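Local coordinates for periplasmic solute binding protein (Candidatus liberibacter, PDB 5AFS) that binds zinc or manganese in the periplasm and probably hands the metal to an ABC transporter for uptake into the cell, at residues S10-G15 / V246-K251; F217-S222 / G242-D247; P105-S110 / L175-E180. All blocks are in the same frame, centred on the assembly; numbering follows the deposited sequence.

Overall arrangement
From the N terminus, the chain leaves strand 6-9 and at once reaches 10-15, which meets 246-251 only after 230 intervening residues; contact 1 thus closes a loop around most of the protein. Nested inside it, contact 3 brings 105-110, between strand 80-83 and helix 111-128, against the start of helix 176-182. Contact 2 follows in series, closing the short beta-alpha-beta loop of strands 217-221 and 239-244, and ends on the stretch used by contact 1, sharing V246 and D247. Contacts 1 and 3 join the N-terminal sheet half to the C-terminal half; H106 of contact 3 and D247 of contacts 1 and 2 bind the same zinc ion.

Contact 1 (S10-G15 / V246-K251); sequences SFSIIG and VDSLSK. With ZN (zinc ion), chain G; SO4 (sulfate ion), chain C.
S12 and L249 meet at the base of the cleft between the two lobes of this solute-binding protein, where the start of helix 12-22 faces the loop that carries the zinc ligand D247. The backbone N of L249 gives a hydrogen bond to S12 OG, 3.1 Å long and nearly straight at 175°. With chi1 at 58°, S12 OG sits between its own backbone N and carbonyl carbon, where the N-H of L249 can reach it. The leucine packs around the same serine: L249 CG and CD1 lie over S12 CB, and CD1 comes to 3.6 Å from S12 O. Its other branch, CD2, touches I13 CG1 at 4.1 Å, the two side chains crossing at a slant.

Closer to the metal, backbone oxygens face the helix start. I13 CD1 stands 3.6 Å from V246 O, which also accepts the indole N-H of W108, and the F11 ring turns its edge toward D247 O, CE2 being 3.7 Å away. F11 occupies the N-cap position, and its ring also meets W108.

Further out, polar side chains hold the loop in shape. S248 OG donates to L249 O and receives the N-H of G35; S250 OG donates to K251 O and receives that of A256. A sulfate, probably from the crystallisation liquor, accepts the backbone N-H of K251 through O1. The side chain of D247 leaves the backbone away from 10-15, and its carboxylate grips the zinc with both oxygens, OD1 and OD2 each 2.0 Å from the metal.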
ATOM      1  N   SER A  10     -11.492   3.935   1.130  1.00 12.07           N
ATOM      2  CA  SER A  10     -11.707   2.930   0.097  1.00 13.65           C
ATOM      3  C   SER A  10     -11.244   1.545   0.522  1.00 13.59           C
ATOM      4  O   SER A  10     -11.849   0.554   0.125  1.00 14.37           O
ATOM      5  CB  SER A  10     -11.053   3.332  -1.228  1.00 13.56           C
ATOM      6  OG  SER A  10      -9.641   3.344  -1.122  1.00 12.87           O
ATOM      7  N   PHE A  11     -10.178   1.464   1.311  1.00 12.53           N
ATOM      8  CA  PHE A  11      -9.746   0.166   1.840  1.00 12.60           C
ATOM      9  C   PHE A  11      -9.002   0.265   3.174  1.00 12.00           C
ATOM     10  O   PHE A  11      -8.758   1.364   3.670  1.00 12.50           O
ATOM     11  CB  PHE A  11      -8.968  -0.639   0.770  1.00 12.28           C
ATOM     12  CG  PHE A  11      -7.526  -0.226   0.575  1.00 11.72           C
ATOM     13  CD1 PHE A  11      -7.190   1.066   0.190  1.00 10.80           C
ATOM     14  CD2 PHE A  11      -6.502  -1.169   0.709  1.00 11.72           C
ATOM     15  CE1 PHE A  11      -5.869   1.427  -0.027  1.00 10.70           C
ATOM     16  CE2 PHE A  11      -5.180  -0.812   0.503  1.00 12.79           C
ATOM     17  CZ  PHE A  11      -4.859   0.488   0.133  1.00 12.52           C
ATOM     18  N   SER A  12      -8.661  -0.889   3.745  1.00 11.03           N
ATOM     19  CA  SER A  12      -8.249  -0.981   5.148  1.00 11.94           C
ATOM     20  C   SER A  12      -7.042  -0.101   5.477  1.00 13.03           C
ATOM     21  O   SER A  12      -6.979   0.509   6.540  1.00 13.85           O
ATOM     22  CB  SER A  12      -7.960  -2.446   5.545  1.00 13.13           C
ATOM     23  OG  SER A  12      -6.947  -3.044   4.728  1.00 11.70           O
ATOM     24  N   ILE A  13      -6.085  -0.025   4.568  1.00 12.72           N
ATOM     25  CA  ILE A  13      -4.892   0.780   4.819  1.00 15.07           C
ATOM     26  C   ILE A  13      -5.259   2.258   5.034  1.00 15.20           C
ATOM     27  O   ILE A  13      -4.786   2.892   5.983  1.00 12.60           O
ATOM     28  CB  ILE A  13      -3.852   0.588   3.692  1.00 15.63           C
ATOM     29  CG1 ILE A  13      -3.296  -0.839   3.779  1.00 15.04           C
ATOM     30  CG2 ILE A  13      -2.735   1.618   3.780  1.00 17.33           C
ATOM     31  CD1 ILE A  13      -2.240  -1.162   2.759  1.00 20.08           C
ATOM     32  N   ILE A  14      -6.121   2.795   4.175  1.00 14.36           N
ATOM     33  CA  ILE A  14      -6.500   4.201   4.267  1.00 13.07           C
ATOM     34  C   ILE A  14      -7.382   4.436   5.496  1.00 11.49           C
ATOM     35  O   ILE A  14      -7.230   5.446   6.196  1.00 10.53           O
ATOM     36  CB  ILE A  14      -7.142   4.700   2.953  1.00 12.52           C
ATOM     37  CG1 ILE A  14      -6.074   4.733   1.853  1.00 13.00           C
ATOM     38  CG2 ILE A  14      -7.755   6.082   3.129  1.00 12.76           C
ATOM     39  CD1 ILE A  14      -6.592   5.061   0.464  1.00 15.04           C
ATOM     40  N   GLY A  15      -8.273   3.491   5.778  1.00 11.94           N
ATOM     41  CA  GLY A  15      -9.098   3.545   6.986  1.00 11.84           C
ATOM     42  C   GLY A  15      -8.289   3.655   8.259  1.00 11.57           C
ATOM     43  O   GLY A  15      -8.565   4.499   9.116  1.00 13.19           O
ATOM     44  N   VAL A 246       1.046  -6.455   1.922  1.00 13.10           N
ATOM     45  CA  VAL A 246       1.053  -5.225   1.112  1.00 15.34           C
ATOM     46  C   VAL A 246      -0.329  -4.705   0.683  1.00 13.63           C
ATOM     47  O   VAL A 246      -0.541  -3.492   0.647  1.00 17.40           O
ATOM     48  CB  VAL A 246       1.928  -5.369  -0.167  1.00 14.90           C
ATOM     49  CG1 VAL A 246       3.372  -5.667   0.196  1.00 15.22           C
ATOM     50  CG2 VAL A 246       1.376  -6.444  -1.104  1.00 16.64           C
ATOM     51  N   ASP A 247      -1.252  -5.594   0.329  1.00 12.00           N
ATOM     52  CA  ASP A 247      -2.504  -5.160  -0.326  1.00 12.38           C
ATOM     53  C   ASP A 247      -3.671  -5.002   0.649  1.00 12.56           C
ATOM     54  O   ASP A 247      -4.715  -4.465   0.297  1.00 14.10           O
ATOM     55  CB  ASP A 247      -2.894  -6.122  -1.468  1.00 11.56           C
ATOM     56  CG  ASP A 247      -2.302  -5.724  -2.834  1.00 11.19           C
ATOM     57  OD1 ASP A 247      -1.788  -4.606  -3.051  1.00 13.41           O
ATOM     58  OD2 ASP A 247      -2.381  -6.534  -3.769  1.00 13.67           O
ATOM     59  N   SER A 248      -3.493  -5.463   1.880  1.00 14.88           N
ATOM     60  CA  SER A 248      -4.550  -5.423   2.875  1.00 11.71           C
ATOM     61  C   SER A 248      -3.931  -5.545   4.246  1.00 11.28           C
ATOM     62  O   SER A 248      -2.893  -6.182   4.407  1.00 14.07           O
ATOM     63  CB  SER A 248      -5.511  -6.607   2.656  1.00 12.86           C
ATOM     64  OG  SER A 248      -6.464  -6.708   3.702  1.00 13.17           O
ATOM     65  N   LEU A 249      -4.573  -4.955   5.243  1.00 12.61           N
ATOM     66  CA  LEU A 249      -4.219  -5.243   6.627  1.00 12.59           C
ATOM     67  C   LEU A 249      -4.552  -6.702   6.891  1.00 12.85           C
ATOM     68  O   LEU A 249      -5.441  -7.266   6.251  1.00 15.13           O
ATOM     69  CB  LEU A 249      -4.987  -4.343   7.589  1.00 12.31           C
ATOM     70  CG  LEU A 249      -4.737  -2.834   7.462  1.00 13.12           C
ATOM     71  CD1 LEU A 249      -5.474  -2.071   8.553  1.00 15.06           C
ATOM     72  CD2 LEU A 249      -3.259  -2.512   7.508  1.00 13.44           C
ATOM     73  N   SER A 250      -3.823  -7.329   7.804  1.00 14.36           N
ATOM     74  CA  SER A 250      -4.177  -8.679   8.239  1.00 14.66           C
ATOM     75  C   SER A 250      -5.452  -8.608   9.062  1.00 16.92           C
ATOM     76  O   SER A 250      -5.918  -7.513   9.407  1.00 15.62           O
ATOM     77  CB  SER A 250      -3.066  -9.283   9.094  1.00 14.72           C
ATOM     78  OG  SER A 250      -3.013  -8.671  10.374  1.00 12.70           O
ATOM     79  N   LYS A 251      -6.009  -9.769   9.388  1.00 20.89           N
ATOM     80  CA  LYS A 251      -7.037  -9.848  10.425  1.00 26.11           C
ATOM     81  C   LYS A 251      -6.463  -9.302  11.748  1.00 23.93           C
ATOM     82  O   LYS A 251      -5.239  -9.196  11.886  1.00 21.01           O
ATOM     83  CB  LYS A 251      -7.553 -11.285  10.578  1.00 34.69           C
ATOM     84  CG  LYS A 251      -6.504 -12.313  10.981  1.00 51.64           C
ATOM     85  CD  LYS A 251      -7.115 -13.678  11.289  1.00 62.67           C
ATOM     86  CE  LYS A 251      -7.190 -14.593  10.076  1.00 65.02           C
ATOM     87  NZ  LYS A 251      -8.152 -14.138   9.034  1.00 79.28           N
TER
HETATM   88 ZN    ZN G1281      -1.702  -5.104  -5.032  1.00 13.35          ZN
HETATM   89  S   SO4 C1277      -4.342 -12.853   7.741  0.70 38.00           S
HETATM   90  O1  SO4 C1277      -5.186 -11.652   7.640  0.70 36.22           O
HETATM   91  O2  SO4 C1277      -3.665 -12.903   9.059  0.70 27.42           O
HETATM   92  O3  SO4 C1277      -3.344 -12.845   6.656  0.70 40.27           O
HETATM   93  O4  SO4 C1277      -5.199 -14.051   7.584  0.70 48.02           O

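Contact 2 (F217-S222 / G242-D247); sequences FIFSES and GVLYVD. With ZN (zinc ion), chain G; SO4 (sulfate ion), chain C.
Strands 217-221 and 239-244 pair in parallel, S220 against V243 and E221 against L244, their local axes splayed by 55°; they are the two strands of a beta-alpha-beta crossover whose helix is 227-236. S220 N bonds to G242 O at 3.1 Å and L244 N to S220 O at 2.9 Å, while the next link, from S222 N to L244 O, is short but bent, at 123°, and weak. G242 has a positive phi of 97°, at which a side chain would jam against the preceding carbonyl.

On the side of E221 and L244, L244 CD2 makes an off-centre CH-pi contact with the F219 ring, 4.2 Å from its centroid, while L244 CD1 reaches F219 CG and F219 CB. G242 O sits in the plane of that ring, at its edge. E221 CG meets V246 CG2, and its carboxylate finds partners outside both segments: OE1 takes N-H groups from N224 and E172, OE2 that of S171. E221 therefore braces from the second shell the chain that bears the zinc ligand E172.

On the opposite side V243 CG1 leans on the S222 backbone, 3.5 Å from its N, and S220 OG turns to Y240 OH. S222 then closes the end of the pair: CB stands over one face of Y245, 3.8 Å from the ring centroid, and OG shares a water with V246 N. The water links the two chain segments just past their strands, one residue before D247. At the far edge of the tyrosine ring, Y245 OH donates to sulfate O3 at 2.9 Å.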
ATOM      1  N   PHE A 217      16.759 -13.993  -3.276  1.00 21.21           N
ATOM      2  CA  PHE A 217      15.442 -14.161  -2.651  1.00 17.72           C
ATOM      3  C   PHE A 217      14.315 -13.612  -3.518  1.00 16.40           C
ATOM      4  O   PHE A 217      14.474 -12.601  -4.209  1.00 15.55           O
ATOM      5  CB  PHE A 217      15.416 -13.493  -1.267  1.00 20.27           C
ATOM      6  CG  PHE A 217      16.144 -14.272  -0.194  1.00 19.53           C
ATOM      7  CD1 PHE A 217      15.492 -15.261   0.531  1.00 21.42           C
ATOM      8  CD2 PHE A 217      17.479 -14.015   0.087  1.00 24.77           C
ATOM      9  CE1 PHE A 217      16.153 -15.972   1.526  1.00 25.19           C
ATOM     10  CE2 PHE A 217      18.158 -14.733   1.066  1.00 21.77           C
ATOM     11  CZ  PHE A 217      17.490 -15.706   1.794  1.00 26.06           C
ATOM     12  N   ILE A 218      13.180 -14.300  -3.475  1.00 17.06           N
ATOM     13  CA  ILE A 218      11.938 -13.813  -4.068  1.00 15.49           C
ATOM     14  C   ILE A 218      10.806 -14.093  -3.093  1.00 13.97           C
ATOM     15  O   ILE A 218      10.733 -15.180  -2.528  1.00 18.11           O
ATOM     16  CB  ILE A 218      11.630 -14.445  -5.456  1.00 14.22           C
ATOM     17  CG1 ILE A 218      10.264 -13.971  -5.976  1.00 13.25           C
ATOM     18  CG2 ILE A 218      11.670 -15.964  -5.394  1.00 17.03           C
ATOM     19  CD1 ILE A 218      10.075 -14.156  -7.472  1.00 15.73           C
ATOM     20  N   PHE A 219       9.940 -13.099  -2.907  1.00 12.35           N
ATOM     21  CA  PHE A 219       8.812 -13.173  -1.979  1.00 13.20           C
ATOM     22  C   PHE A 219       7.505 -13.412  -2.724  1.00 13.03           C
ATOM     23  O   PHE A 219       7.422 -13.172  -3.926  1.00 13.06           O
ATOM     24  CB  PHE A 219       8.677 -11.848  -1.222  1.00 13.35           C
ATOM     25  CG  PHE A 219       9.875 -11.491  -0.383  1.00 14.18           C
ATOM     26  CD1 PHE A 219      10.002 -11.977   0.902  1.00 17.40           C
ATOM     27  CD2 PHE A 219      10.863 -10.661  -0.880  1.00 17.03           C
ATOM     28  CE1 PHE A 219      11.107 -11.646   1.681  1.00 20.75           C
ATOM     29  CE2 PHE A 219      11.967 -10.318  -0.114  1.00 21.32           C
ATOM     30  CZ  PHE A 219      12.087 -10.811   1.176  1.00 20.20           C
ATOM     31  N   SER A 220       6.501 -13.893  -1.996  1.00 13.51           N
ATOM     32  CA  SER A 220       5.101 -13.751  -2.392  1.00 14.27           C
ATOM     33  C   SER A 220       4.394 -12.935  -1.311  1.00 14.49           C
ATOM     34  O   SER A 220       5.032 -12.456  -0.365  1.00 14.23           O
ATOM     35  CB  SER A 220       4.427 -15.111  -2.611  1.00 15.73           C
ATOM     36  OG  SER A 220       4.241 -15.816  -1.403  1.00 12.58           O
ATOM     37  N   GLU A 221       3.086 -12.757  -1.449  1.00 14.63           N
ATOM     38  CA  GLU A 221       2.363 -11.828  -0.587  1.00 15.10           C
ATOM     39  C   GLU A 221       1.060 -12.422  -0.059  1.00 16.11           C
ATOM     40  O   GLU A 221       0.629 -13.483  -0.518  1.00 14.48           O
ATOM     41  CB  GLU A 221       2.125 -10.514  -1.335  1.00 15.48           C
ATOM     42  CG  GLU A 221       3.418  -9.825  -1.796  1.00 17.19           C
ATOM     43  CD  GLU A 221       3.838 -10.211  -3.211  1.00 19.74           C
ATOM     44  OE1 GLU A 221       2.986 -10.106  -4.109  1.00 16.39           O
ATOM     45  OE2 GLU A 221       5.019 -10.602  -3.430  1.00 16.89           O
ATOM     46  N   SER A 222       0.445 -11.739   0.912  1.00 15.00           N
ATOM     47  CA  SER A 222      -0.605 -12.339   1.755  1.00 15.84           C
ATOM     48  C   SER A 222      -1.917 -12.657   1.033  1.00 19.36           C
ATOM     49  O   SER A 222      -2.720 -13.428   1.550  1.00 18.45           O
ATOM     50  CB  SER A 222      -0.903 -11.445   2.973  1.00 17.45           C
ATOM     51  OG  SER A 222      -1.478 -10.201   2.594  1.00 16.24           O
ATOM     52  N   GLY A 242       9.418 -16.000   1.671  1.00 19.01           N
ATOM     53  CA  GLY A 242       8.234 -15.965   2.530  1.00 18.70           C
ATOM     54  C   GLY A 242       7.197 -14.934   2.102  1.00 17.15           C
ATOM     55  O   GLY A 242       7.266 -14.391   0.996  1.00 14.29           O
ATOM     56  N   VAL A 243       6.245 -14.668   2.999  1.00 16.67           N
ATOM     57  CA  VAL A 243       5.046 -13.902   2.689  1.00 14.73           C
ATOM     58  C   VAL A 243       5.137 -12.482   3.251  1.00 16.47           C
ATOM     59  O   VAL A 243       5.351 -12.290   4.450  1.00 13.70           O
ATOM     60  CB  VAL A 243       3.757 -14.587   3.221  1.00 16.20           C
ATOM     61  CG1 VAL A 243       2.535 -13.729   2.944  1.00 16.44           C
ATOM     62  CG2 VAL A 243       3.543 -15.961   2.581  1.00 16.03           C
ATOM     63  N   LEU A 244       4.971 -11.495   2.366  1.00 15.07           N
ATOM     64  CA  LEU A 244       4.842 -10.081   2.755  1.00 13.80           C
ATOM     65  C   LEU A 244       3.375  -9.634   2.795  1.00 14.51           C
ATOM     66  O   LEU A 244       2.516 -10.208   2.110  1.00 12.38           O
ATOM     67  CB  LEU A 244       5.591  -9.184   1.772  1.00 13.91           C
ATOM     68  CG  LEU A 244       7.056  -9.518   1.483  1.00 15.11           C
ATOM     69  CD1 LEU A 244       7.603  -8.581   0.420  1.00 18.19           C
ATOM     70  CD2 LEU A 244       7.894  -9.454   2.739  1.00 15.63           C
ATOM     71  N   TYR A 245       3.108  -8.597   3.590  1.00 13.22           N
ATOM     72  CA  TYR A 245       1.792  -7.968   3.664  1.00 12.78           C
ATOM     73  C   TYR A 245       1.850  -6.616   2.973  1.00 13.87           C
ATOM     74  O   TYR A 245       2.617  -5.736   3.387  1.00 13.31           O
ATOM     75  CB  TYR A 245       1.351  -7.793   5.122  1.00 15.26           C
ATOM     76  CG  TYR A 245       0.840  -9.069   5.743  1.00 17.67           C
ATOM     77  CD1 TYR A 245       1.716 -10.025   6.249  1.00 19.69           C
ATOM     78  CD2 TYR A 245      -0.521  -9.328   5.810  1.00 21.08           C
ATOM     79  CE1 TYR A 245       1.241 -11.200   6.809  1.00 20.90           C
ATOM     80  CE2 TYR A 245      -1.000 -10.497   6.364  1.00 20.40           C
ATOM     81  CZ  TYR A 245      -0.117 -11.425   6.866  1.00 24.31           C
ATOM     82  OH  TYR A 245      -0.607 -12.587   7.417  1.00 35.13           O
ATOM     83  N   VAL A 246       1.046  -6.455   1.922  1.00 13.10           N
ATOM     84  CA  VAL A 246       1.053  -5.225   1.112  1.00 15.34           C
ATOM     85  C   VAL A 246      -0.329  -4.705   0.683  1.00 13.63           C
ATOM     86  O   VAL A 246      -0.541  -3.492   0.647  1.00 17.40           O
ATOM     87  CB  VAL A 246       1.928  -5.369  -0.167  1.00 14.90           C
ATOM     88  CG1 VAL A 246       3.372  -5.667   0.196  1.00 15.22           C
ATOM     89  CG2 VAL A 246       1.376  -6.444  -1.104  1.00 16.64           C
ATOM     90  N   ASP A 247      -1.252  -5.594   0.329  1.00 12.00           N
ATOM     91  CA  ASP A 247      -2.504  -5.160  -0.326  1.00 12.38           C
ATOM     92  C   ASP A 247      -3.671  -5.002   0.649  1.00 12.56           C
ATOM     93  O   ASP A 247      -4.715  -4.465   0.297  1.00 14.10           O
ATOM     94  CB  ASP A 247      -2.894  -6.122  -1.468  1.00 11.56           C
ATOM     95  CG  ASP A 247      -2.302  -5.724  -2.834  1.00 11.19           C
ATOM     96  OD1 ASP A 247      -1.788  -4.606  -3.051  1.00 13.41           O
ATOM     97  OD2 ASP A 247      -2.381  -6.534  -3.769  1.00 13.67           O
TER
HETATM   98 ZN    ZN G1281      -1.702  -5.104  -5.032  1.00 13.35          ZN
HETATM   99  S   SO4 C1277      -4.342 -12.853   7.741  0.70 38.00           S
HETATM  100  O1  SO4 C1277      -5.186 -11.652   7.640  0.70 36.22           O
HETATM  101  O2  SO4 C1277      -3.665 -12.903   9.059  0.70 27.42           O
HETATM  102  O3  SO4 C1277      -3.344 -12.845   6.656  0.70 40.27           O
HETATM  103  O4  SO4 C1277      -5.199 -14.051   7.584  0.70 48.02           O
HETATM  104  O   HOH W   1      -0.739  -8.417   0.853  1.00 13.40           O

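Contact 3 (P105-S110 / L175-E180); sequences PHAWMS and LVYLAE. With ZN (zinc ion), chain G.
The type I beta turn H106-M109, which begins with the zinc ligand, packs on Y177 in the first turn of helix 176-182, beside the metal site. A107 lies over one face of the tyrosine ring, its CA 3.7 Å from the centroid in a CH-pi contact, while A107 CB reaches the CE2 side of the ring. Y177 has its ring carbon CG beside the backbone N, anti to the carbonyl carbon (chi1 -66°), which carries the ring out across the turn. Beyond the ring, Y177 OH is bonded to N104 O and I91 N, so the hydroxyl end is fixed.

A water bridges the two segments: it donates to H106 O at 2.8 Å and accepts the N-H of Y177 at 2.9 Å, lying in the plane of the tyrosine ring at its edge. Thus the carbonyl of the ligand residue is coupled to an N-H of the helix's N-terminal turn. M109 O approaches the same turn and is 3.2 Å from L178 CB, whereas its angle to L178 N is too poor for a hydrogen bond. The methionine chain, folded at chi2 and chi3, brings CE to L175 CD2 at 4.1 Å. L178 CD1 rests near S110 CA, and S110 OG caps N113 N at the head of helix 111-128.

H106 itself binds zinc through NE2 at 2.1 Å. Its ND1 bonds to N104 OD1, which, with the zinc bond, helps fix the ring's rotation, and P105 CG covers one face. H39, E172 and D247 complete the protein ligands, a two-histidine, two-carboxylate site between the lobes, as in manganese-type members of this family.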
ATOM      1  N   PRO A 105      -0.427   1.208  -8.426  1.00 12.17           N
ATOM      2  CA  PRO A 105      -1.148   1.865  -7.331  1.00 12.74           C
ATOM      3  C   PRO A 105      -0.522   1.803  -5.932  1.00 12.39           C
ATOM      4  O   PRO A 105      -0.999   2.495  -5.037  1.00 11.68           O
ATOM      5  CB  PRO A 105      -2.480   1.125  -7.312  1.00 11.86           C
ATOM      6  CG  PRO A 105      -2.153  -0.238  -7.820  1.00 12.49           C
ATOM      7  CD  PRO A 105      -1.067  -0.058  -8.826  1.00 11.62           C
ATOM      8  N   HIS A 106       0.528   1.011  -5.743  1.00 12.73           N
ATOM      9  CA  HIS A 106       0.994   0.635  -4.387  1.00 12.13           C
ATOM     10  C   HIS A 106       1.905   1.678  -3.714  1.00 11.91           C
ATOM     11  O   HIS A 106       2.924   1.332  -3.104  1.00 13.12           O
ATOM     12  CB  HIS A 106       1.729  -0.715  -4.445  1.00 11.61           C
ATOM     13  CG  HIS A 106       0.917  -1.836  -5.025  1.00 10.80           C
ATOM     14  ND1 HIS A 106       1.051  -2.252  -6.333  1.00 11.96           N
ATOM     15  CD2 HIS A 106      -0.014  -2.648  -4.468  1.00 11.03           C
ATOM     16  CE1 HIS A 106       0.227  -3.261  -6.560  1.00 11.12           C
ATOM     17  NE2 HIS A 106      -0.424  -3.526  -5.442  1.00 10.04           N
ATOM     18  N   ALA A 107       1.517   2.942  -3.794  1.00 10.74           N
ATOM     19  CA  ALA A 107       2.326   4.051  -3.296  1.00 11.38           C
ATOM     20  C   ALA A 107       2.534   4.076  -1.778  1.00  9.79           C
ATOM     21  O   ALA A 107       3.482   4.676  -1.300  1.00 11.21           O
ATOM     22  CB  ALA A 107       1.729   5.369  -3.762  1.00 11.86           C
ATOM     23  N   TRP A 108       1.658   3.417  -1.037  1.00 10.34           N
ATOM     24  CA  TRP A 108       1.720   3.389   0.420  1.00 10.93           C
ATOM     25  C   TRP A 108       2.896   2.564   0.984  1.00 12.78           C
ATOM     26  O   TRP A 108       3.188   2.662   2.182  1.00 10.38           O
ATOM     27  CB  TRP A 108       0.388   2.865   0.999  1.00 10.90           C
ATOM     28  CG  TRP A 108       0.086   1.447   0.616  1.00 12.84           C
ATOM     29  CD1 TRP A 108       0.550   0.322   1.223  1.00 12.69           C
ATOM     30  CD2 TRP A 108      -0.741   1.006  -0.470  1.00 11.73           C
ATOM     31  NE1 TRP A 108       0.066  -0.794   0.586  1.00 15.02           N
ATOM     32  CE2 TRP A 108      -0.724  -0.404  -0.461  1.00 13.08           C
ATOM     33  CE3 TRP A 108      -1.486   1.665  -1.449  1.00 12.20           C
ATOM     34  CZ2 TRP A 108      -1.437  -1.172  -1.385  1.00 13.08           C
ATOM     35  CZ3 TRP A 108      -2.192   0.900  -2.377  1.00 15.31           C
ATOM     36  CH2 TRP A 108      -2.163  -0.508  -2.330  1.00 12.36           C
ATOM     37  N   MET A 109       3.544   1.748   0.143  1.00 11.44           N
ATOM     38  CA  MET A 109       4.723   0.967   0.562  1.00 13.22           C
ATOM     39  C   MET A 109       5.970   1.835   0.409  1.00 14.22           C
ATOM     40  O   MET A 109       6.790   1.630  -0.488  1.00 17.80           O
ATOM     41  CB  MET A 109       4.878  -0.315  -0.266  1.00 12.06           C
ATOM     42  CG  MET A 109       3.720  -1.295  -0.163  1.00 12.56           C
ATOM     43  SD  MET A 109       3.321  -1.829   1.507  1.00 13.95           S
ATOM     44  CE  MET A 109       4.886  -2.567   2.005  1.00 12.50           C
ATOM     45  N   SER A 110       6.080   2.823   1.285  1.00 14.43           N
ATOM     46  CA  SER A 110       7.116   3.842   1.223  1.00 12.61           C
ATOM     47  C   SER A 110       7.022   4.707   2.471  1.00 13.89           C
ATOM     48  O   SER A 110       5.929   5.115   2.866  1.00 14.66           O
ATOM     49  CB  SER A 110       6.938   4.715  -0.015  1.00 15.08           C
ATOM     50  OG  SER A 110       7.529   6.003   0.143  1.00 12.42           O
ATOM     51  N   LEU A 175       6.317  -3.385  -4.532  1.00 12.50           N
ATOM     52  CA  LEU A 175       7.391  -2.653  -3.848  1.00 12.67           C
ATOM     53  C   LEU A 175       8.091  -1.618  -4.722  1.00 13.51           C
ATOM     54  O   LEU A 175       9.139  -1.093  -4.339  1.00 13.15           O
ATOM     55  CB  LEU A 175       8.422  -3.627  -3.265  1.00 13.46           C
ATOM     56  CG  LEU A 175       7.928  -4.646  -2.225  1.00 16.70           C
ATOM     57  CD1 LEU A 175       9.102  -5.445  -1.675  1.00 17.28           C
ATOM     58  CD2 LEU A 175       7.161  -3.987  -1.086  1.00 15.08           C
ATOM     59  N   VAL A 176       7.516  -1.283  -5.876  1.00 14.22           N
ATOM     60  CA  VAL A 176       8.175  -0.328  -6.764  1.00 12.70           C
ATOM     61  C   VAL A 176       8.353   1.053  -6.102  1.00 14.90           C
ATOM     62  O   VAL A 176       9.366   1.713  -6.329  1.00 15.66           O
ATOM     63  CB  VAL A 176       7.488  -0.208  -8.146  1.00 13.09           C
ATOM     64  CG1 VAL A 176       7.520  -1.549  -8.880  1.00 13.24           C
ATOM     65  CG2 VAL A 176       6.063   0.334  -8.039  1.00 14.04           C
ATOM     66  N   TYR A 177       7.400   1.483  -5.271  1.00 12.62           N
ATOM     67  CA  TYR A 177       7.565   2.764  -4.570  1.00 12.61           C
ATOM     68  C   TYR A 177       8.549   2.666  -3.411  1.00 12.33           C
ATOM     69  O   TYR A 177       9.253   3.639  -3.134  1.00 11.15           O
ATOM     70  CB  TYR A 177       6.231   3.331  -4.107  1.00 13.92           C
ATOM     71  CG  TYR A 177       5.333   3.730  -5.256  1.00 14.15           C
ATOM     72  CD1 TYR A 177       4.480   2.807  -5.846  1.00 12.92           C
ATOM     73  CD2 TYR A 177       5.343   5.030  -5.755  1.00 13.01           C
ATOM     74  CE1 TYR A 177       3.660   3.163  -6.905  1.00 14.78           C
ATOM     75  CE2 TYR A 177       4.521   5.399  -6.804  1.00 13.26           C
ATOM     76  CZ  TYR A 177       3.689   4.459  -7.383  1.00 12.54           C
ATOM     77  OH  TYR A 177       2.871   4.816  -8.430  1.00 13.79           O
ATOM     78  N   LEU A 178       8.625   1.502  -2.757  1.00 11.58           N
ATOM     79  CA  LEU A 178       9.638   1.280  -1.715  1.00 12.31           C
ATOM     80  C   LEU A 178      11.055   1.349  -2.294  1.00 12.23           C
ATOM     81  O   LEU A 178      11.946   1.974  -1.710  1.00 11.80           O
ATOM     82  CB  LEU A 178       9.441  -0.066  -1.009  1.00 12.27           C
ATOM     83  CG  LEU A 178      10.271  -0.227   0.272  1.00 13.13           C
ATOM     84  CD1 LEU A 178       9.865   0.807   1.318  1.00 14.26           C
ATOM     85  CD2 LEU A 178      10.135  -1.634   0.828  1.00 12.72           C
ATOM     86  N   ALA A 179      11.234   0.711  -3.449  1.00 13.22           N
ATOM     87  CA  ALA A 179      12.501   0.678  -4.165  1.00 14.74           C
ATOM     88  C   ALA A 179      12.968   2.071  -4.564  1.00 15.79           C
ATOM     89  O   ALA A 179      14.144   2.402  -4.429  1.00 15.44           O
ATOM     90  CB  ALA A 179      12.366  -0.196  -5.405  1.00 15.97           C
ATOM     91  N   GLU A 180      12.045   2.875  -5.073  1.00 15.53           N
ATOM     92  CA  GLU A 180      12.347   4.251  -5.436  0.50 14.80           C
ATOM     93  C   GLU A 180      12.695   5.068  -4.191  1.00 16.56           C
ATOM     94  O   GLU A 180      13.607   5.887  -4.222  1.00 17.69           O
ATOM     95  CB  GLU A 180      11.160   4.875  -6.173  0.50 13.91           C
ATOM     96  CG  GLU A 180      11.463   6.207  -6.845  0.50 13.48           C
ATOM     97  CD  GLU A 180      11.336   7.376  -5.893  0.50 14.27           C
ATOM     98  OE1 GLU A 180      10.685   7.212  -4.842  0.50 12.09           O
ATOM     99  OE2 GLU A 180      11.908   8.447  -6.185  0.50 13.92           O
TER
HETATM  100 ZN    ZN G1281      -1.702  -5.104  -5.032  1.00 13.35          ZN
HETATM  101  O   HOH W   2       5.332   0.080  -3.833  1.00 16.11           O